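Local coordinates for calreticulin, putative (Trypanosoma cruzi, PDB 5HCF), which is a putative calreticulin, probably a lectin-like chaperone of the endoplasmic reticulum that binds both the glycans and the polypeptide of its client glycoproteins, at residues H13-S17 with A53-A57; K39-L45 with S220-K225. One frame throughout, in Å; residues are numbered along the deposited sequence.

Contact 1 (H13-S17 with A53-A57); sequences HWTTS and ALSTA
The indole of Trp14 lies across Thr56. From CB, which sits 3.8 Å from the Ser55 carbonyl O, the side chain passes to CG and CD1, both beside Thr56 CB. That carbon stands almost squarely over the five-membered ring, 3.5 Å from its centroid and 7° off the ring normal. This is a CH-pi contact. CD2 also lies near Thr56 CB. Further along, Thr56 CG2 covers the same face near the seam of the two rings, 3.3 Å from Trp14 CE2, with CZ2 and CH2 close by. At the rim of the six-membered ring, CZ3 meets Leu54 O and Ser55 CA. NE1, close to Thr56 CG2, is hydrogen-bonded to Glu6. Glu6 is also hydrogen-bonded to His13 NE2.

Thr56 uses its other branch as well. With OG1 anti to the backbone N (chi1 -169°), the hydroxyl swings back to His13 and donates to its O at 3.1 Å. The donor stands well above the carbonyl plane. Thr56 OG1 also lies at the edge of the His13 imidazole, near its plane.

The backbones pair as antiparallel strands. Residues 15-16 form one of the two edge strands of the seven-stranded sheet in this legume-lectin-like sandwich, and strand 50-62 lies next to it. Thr15 and Ser55 make the hydrogen-bonded pair. Thr15 N reaches Ser55 O at 2.7 Å, and Ser55 N reaches Thr15 O at 2.9 Å. Thr16 and Leu54 follow as the non-hydrogen-bonded pair, their side chains on one face and those of Thr15 and Ser55 on the other. Pro96 touches both Thr15 and Ser55. The pairing runs on to Ser17, whose N points nearly straight at Ala53 O, 2.9 Å away. The Ser17 hydroxyl binds His19 and the loop carbonyls of Glu97 and Phe99.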
loop_
_atom_site.group_PDB
_atom_site.type_symbol
_atom_site.label_atom_id
_atom_site.label_comp_id
_atom_site.label_asym_id
_atom_site.label_seq_id
_atom_site.Cartn_x
_atom_site.Cartn_y
_atom_site.Cartn_z
ATOM N N HIS A 13 9.048 -11.297 13.486
ATOM C CA HIS A 13 7.688 -11.041 13.966
ATOM C C HIS A 13 6.657 -11.091 12.837
ATOM O O HIS A 13 5.457 -10.932 13.069
ATOM C CB HIS A 13 7.613 -9.688 14.681
ATOM C CG HIS A 13 8.101 -8.538 13.855
ATOM N ND1 HIS A 13 9.433 -8.346 13.558
ATOM C CD2 HIS A 13 7.434 -7.515 13.269
ATOM C CE1 HIS A 13 9.566 -7.259 12.820
ATOM N NE2 HIS A 13 8.368 -6.735 12.631
ATOM N N TRP A 14 7.128 -11.301 11.614
ATOM C CA TRP A 14 6.234 -11.472 10.476
ATOM C C TRP A 14 6.002 -12.956 10.209
ATOM O O TRP A 14 6.951 -13.735 10.119
ATOM C CB TRP A 14 6.799 -10.795 9.229
ATOM C CG TRP A 14 6.547 -9.321 9.176
ATOM C CD1 TRP A 14 7.145 -8.358 9.932
ATOM C CD2 TRP A 14 5.618 -8.640 8.323
ATOM N NE1 TRP A 14 6.651 -7.120 9.603
ATOM C CE2 TRP A 14 5.711 -7.266 8.616
ATOM C CE3 TRP A 14 4.714 -9.062 7.343
ATOM C CZ2 TRP A 14 4.939 -6.306 7.957
ATOM C CZ3 TRP A 14 3.948 -8.110 6.690
ATOM C CH2 TRP A 14 4.066 -6.748 7.001
ATOM N N THR A 15 4.738 -13.345 10.089
ATOM C CA THR A 15 4.397 -14.746 9.875
ATOM C C THR A 15 4.043 -15.038 8.424
ATOM O O THR A 15 3.189 -14.377 7.839
ATOM C CB THR A 15 3.221 -15.183 10.761
ATOM O OG1 THR A 15 3.491 -14.833 12.123
ATOM C CG2 THR A 15 3.016 -16.677 10.655
ATOM N N THR A 16 4.698 -16.046 7.858
ATOM C CA THR A 16 4.467 -16.440 6.476
ATOM C C THR A 16 3.383 -17.508 6.411
ATOM O O THR A 16 3.414 -18.478 7.163
ATOM C CB THR A 16 5.757 -16.969 5.820
ATOM O OG1 THR A 16 6.831 -16.050 6.060
ATOM C CG2 THR A 16 5.560 -17.140 4.320
ATOM N N SER A 17 2.432 -17.332 5.501
ATOM C CA SER A 17 1.257 -18.194 5.439
ATOM C C SER A 17 1.579 -19.657 5.146
ATOM O O SER A 17 2.637 -19.978 4.611
ATOM C CB SER A 17 0.287 -17.668 4.385
ATOM O OG SER A 17 -0.749 -18.604 4.143
ATOM N N ALA A 53 3.128 -14.279 0.682
ATOM C CA ALA A 53 2.055 -14.056 1.646
ATOM C C ALA A 53 2.597 -14.121 3.065
ATOM O O ALA A 53 2.742 -15.201 3.634
ATOM C CB ALA A 53 0.943 -15.073 1.459
ATOM N N LEU A 54 2.886 -12.953 3.627
ATOM C CA LEU A 54 3.339 -12.845 5.008
ATOM C C LEU A 54 2.746 -11.604 5.670
ATOM O O LEU A 54 2.440 -10.612 5.006
ATOM C CB LEU A 54 4.873 -12.845 5.067
ATOM C CG LEU A 54 5.662 -11.849 4.207
ATOM C CD1 LEU A 54 5.663 -10.456 4.790
ATOM C CD2 LEU A 54 7.091 -12.338 4.016
ATOM N N SER A 55 2.584 -11.668 6.985
ATOM C CA SER A 55 1.840 -10.644 7.710
ATOM C C SER A 55 2.362 -10.456 9.125
ATOM O O SER A 55 3.086 -11.300 9.654
ATOM C CB SER A 55 0.347 -10.998 7.757
ATOM O OG SER A 55 0.147 -12.362 8.093
ATOM N N THR A 56 2.001 -9.332 9.726
ATOM C CA THR A 56 2.319 -9.083 11.122
ATOM C C THR A 56 1.136 -8.377 11.773
ATOM O O THR A 56 0.364 -7.692 11.101
ATOM C CB THR A 56 3.598 -8.240 11.286
ATOM O OG1 THR A 56 4.001 -8.243 12.661
ATOM C CG2 THR A 56 3.366 -6.809 10.823
ATOM N N ALA A 57 0.991 -8.552 13.080
ATOM C CA ALA A 57 -0.129 -7.966 13.799
ATOM C C ALA A 57 0.252 -6.623 14.401
ATOM O O ALA A 57 1.359 -6.458 14.921
ATOM C CB ALA A 57 -0.618 -8.914 14.883
#

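Contact 2 (K39-L45 with S220-K225); sequences KSKGLRL and SGSIFK
Lys225 meets the 39-45 segment through its ammonium group. NZ donates to Lys39 O at 3.0 Å and to Lys41 O at 2.9 Å, so two carbonyls of the turn before strand 42-45 grip one charge. The chain bends at chi3 and chi4 (61° and 53°), which folds NZ back over that turn. Its CG also lies against Gly42 CA. A second charge, the Arg44 guanidinium, forms a salt bridge with Glu27.

Backbone bonds join the strands in antiparallel register. Leu43 and Phe224 form the hydrogen-bonded pair, with Leu43 N to Phe224 O at 2.9 Å and Phe224 N to Leu43 O at 2.7 Å. Leu45 N then bonds to Ser222 O at 2.9 Å. Arg44 and Ile223 are the non-hydrogen-bonded pair between them.

Apolar contacts fall on both faces. Leu45 CD1 meets the edge of the Phe224 ring at CE1, 4.0 Å away. On the other face the Arg44 stem lies against Ile223 CG1, and Gly221 CA sits over one face of its guanidinium.

Strand 42-45 runs between strands 26-29 and 223-230, and strand 69-76 also pairs with 223-230. Phe224 and Leu45 face strand 208-217 of the other sheet through Ile213 and Val215, within the core of the sandwich.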
loop_
_atom_site.group_PDB
_atom_site.type_symbol
_atom_site.label_atom_id
_atom_site.label_comp_id
_atom_site.label_asym_id
_atom_site.label_seq_id
_atom_site.Cartn_x
_atom_site.Cartn_y
_atom_site.Cartn_z
ATOM N N LYS A 39 20.572 1.671 6.419
ATOM C CA LYS A 39 19.266 2.326 6.419
ATOM C C LYS A 39 18.426 1.954 5.200
ATOM O O LYS A 39 17.213 2.168 5.195
ATOM C CB LYS A 39 19.395 3.847 6.483
ATOM C CG LYS A 39 20.041 4.376 7.743
ATOM C CD LYS A 39 19.946 5.896 7.785
ATOM C CE LYS A 39 20.912 6.563 6.810
ATOM N NZ LYS A 39 21.103 8.000 7.165
ATOM N N SER A 40 19.068 1.436 4.157
ATOM C CA SER A 40 18.340 1.021 2.961
ATOM C C SER A 40 17.821 -0.401 3.105
ATOM O O SER A 40 17.143 -0.911 2.214
ATOM C CB SER A 40 19.216 1.133 1.710
ATOM O OG SER A 40 19.549 2.482 1.425
ATOM N N LYS A 41 18.140 -1.039 4.226
ATOM C CA LYS A 41 17.677 -2.402 4.465
ATOM C C LYS A 41 16.153 -2.463 4.553
ATOM O O LYS A 41 15.508 -1.529 5.037
ATOM C CB LYS A 41 18.306 -2.974 5.737
ATOM C CG LYS A 41 19.786 -3.299 5.601
ATOM C CD LYS A 41 20.320 -3.994 6.846
ATOM C CE LYS A 41 21.659 -4.662 6.571
ATOM N NZ LYS A 41 22.252 -5.240 7.811
ATOM N N GLY A 42 15.585 -3.566 4.077
ATOM C CA GLY A 42 14.146 -3.746 4.080
ATOM C C GLY A 42 13.745 -5.163 3.721
ATOM O O GLY A 42 14.593 -6.048 3.609
ATOM N N LEU A 43 12.445 -5.377 3.547
ATOM C CA LEU A 43 11.919 -6.693 3.211
ATOM C C LEU A 43 12.084 -6.950 1.720
ATOM O O LEU A 43 11.503 -6.251 0.888
ATOM C CB LEU A 43 10.449 -6.800 3.618
ATOM C CG LEU A 43 9.797 -8.183 3.635
ATOM C CD1 LEU A 43 9.509 -8.660 2.234
ATOM C CD2 LEU A 43 10.680 -9.175 4.374
ATOM N N ARG A 44 12.889 -7.948 1.384
ATOM C CA ARG A 44 13.213 -8.220 -0.010
ATOM C C ARG A 44 12.656 -9.564 -0.467
ATOM O O ARG A 44 12.895 -10.597 0.165
ATOM C CB ARG A 44 14.729 -8.180 -0.215
ATOM C CG ARG A 44 15.181 -8.494 -1.623
ATOM C CD ARG A 44 16.699 -8.425 -1.732
ATOM N NE ARG A 44 17.159 -8.794 -3.067
ATOM C CZ ARG A 44 17.357 -10.045 -3.471
ATOM N NH1 ARG A 44 17.153 -11.057 -2.640
ATOM N NH2 ARG A 44 17.768 -10.281 -4.709
ATOM N N LEU A 45 11.905 -9.543 -1.564
ATOM C CA LEU A 45 11.393 -10.768 -2.157
ATOM C C LEU A 45 12.481 -11.362 -3.048
ATOM O O LEU A 45 13.049 -10.667 -3.886
ATOM C CB LEU A 45 10.113 -10.495 -2.943
ATOM C CG LEU A 45 9.110 -9.572 -2.250
ATOM C CD1 LEU A 45 7.737 -9.714 -2.879
ATOM C CD2 LEU A 45 9.049 -9.848 -0.755
ATOM N N SER A 220 11.445 -11.132 -9.496
ATOM C CA SER A 220 11.480 -10.776 -8.082
ATOM C C SER A 220 12.647 -9.845 -7.759
ATOM O O SER A 220 13.415 -9.473 -8.643
ATOM C CB SER A 220 11.546 -12.037 -7.219
ATOM O OG SER A 220 11.267 -11.738 -5.862
ATOM N N GLY A 221 12.766 -9.472 -6.487
ATOM C CA GLY A 221 13.839 -8.603 -6.043
ATOM C C GLY A 221 13.356 -7.313 -5.401
ATOM O O GLY A 221 14.164 -6.467 -5.026
ATOM N N SER A 222 12.041 -7.156 -5.279
ATOM C CA SER A 222 11.462 -5.935 -4.708
ATOM C C SER A 222 11.791 -5.789 -3.223
ATOM O O SER A 222 11.928 -6.780 -2.509
ATOM C CB SER A 222 9.944 -5.909 -4.907
ATOM O OG SER A 222 9.601 -5.758 -6.276
ATOM N N ILE A 223 11.918 -4.548 -2.765
ATOM C CA ILE A 223 12.221 -4.284 -1.362
ATOM C C ILE A 223 11.200 -3.334 -0.735
ATOM O O ILE A 223 11.026 -2.202 -1.186
ATOM C CB ILE A 223 13.635 -3.698 -1.198
ATOM C CG1 ILE A 223 14.671 -4.634 -1.827
ATOM C CG2 ILE A 223 13.950 -3.441 0.282
ATOM C CD1 ILE A 223 16.085 -4.116 -1.740
ATOM N N PHE A 224 10.530 -3.803 0.312
ATOM C CA PHE A 224 9.534 -3.003 1.022
ATOM C C PHE A 224 10.160 -2.312 2.226
ATOM O O PHE A 224 10.986 -2.904 2.920
ATOM C CB PHE A 224 8.363 -3.877 1.480
ATOM C CG PHE A 224 7.527 -4.420 0.353
ATOM C CD1 PHE A 224 7.951 -5.515 -0.381
ATOM C CD2 PHE A 224 6.311 -3.838 0.032
ATOM C CE1 PHE A 224 7.179 -6.017 -1.413
ATOM C CE2 PHE A 224 5.539 -4.334 -0.996
ATOM C CZ PHE A 224 5.971 -5.423 -1.719
ATOM N N LYS A 225 9.778 -1.063 2.469
ATOM C CA LYS A 225 10.262 -0.337 3.643
ATOM C C LYS A 225 9.214 0.579 4.275
ATOM O O LYS A 225 8.250 0.990 3.626
ATOM C CB LYS A 225 11.495 0.499 3.289
ATOM C CG LYS A 225 12.781 -0.291 3.150
ATOM C CD LYS A 225 13.924 0.605 2.687
ATOM C CE LYS A 225 14.200 1.726 3.677
ATOM N NZ LYS A 225 14.403 1.204 5.050
#

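Overall arrangement
Contacts 1 and 2 belong to different sheets of the sandwich, with centres about 15 Å apart and no direct touch. Both are largely buried antiparallel pairings that join residues distant in sequence. Contact 1 joins an edge strand to strand 50-62 and is most exposed at His13. Contact 2 lies between inner strands and reaches the surface at its 39-41 turn and at Arg44 and Lys225. Strand 50-62 follows strand 42-45 in the chain, so the chain passes from one sheet to the other between the contacts. Strand 208-217 borders both, by pairing in contact 1 and by packing across the sandwich in contact 2. A threonine over an indole face marks contact 1, whereas contact 2 relies on a lysine held by carbonyls.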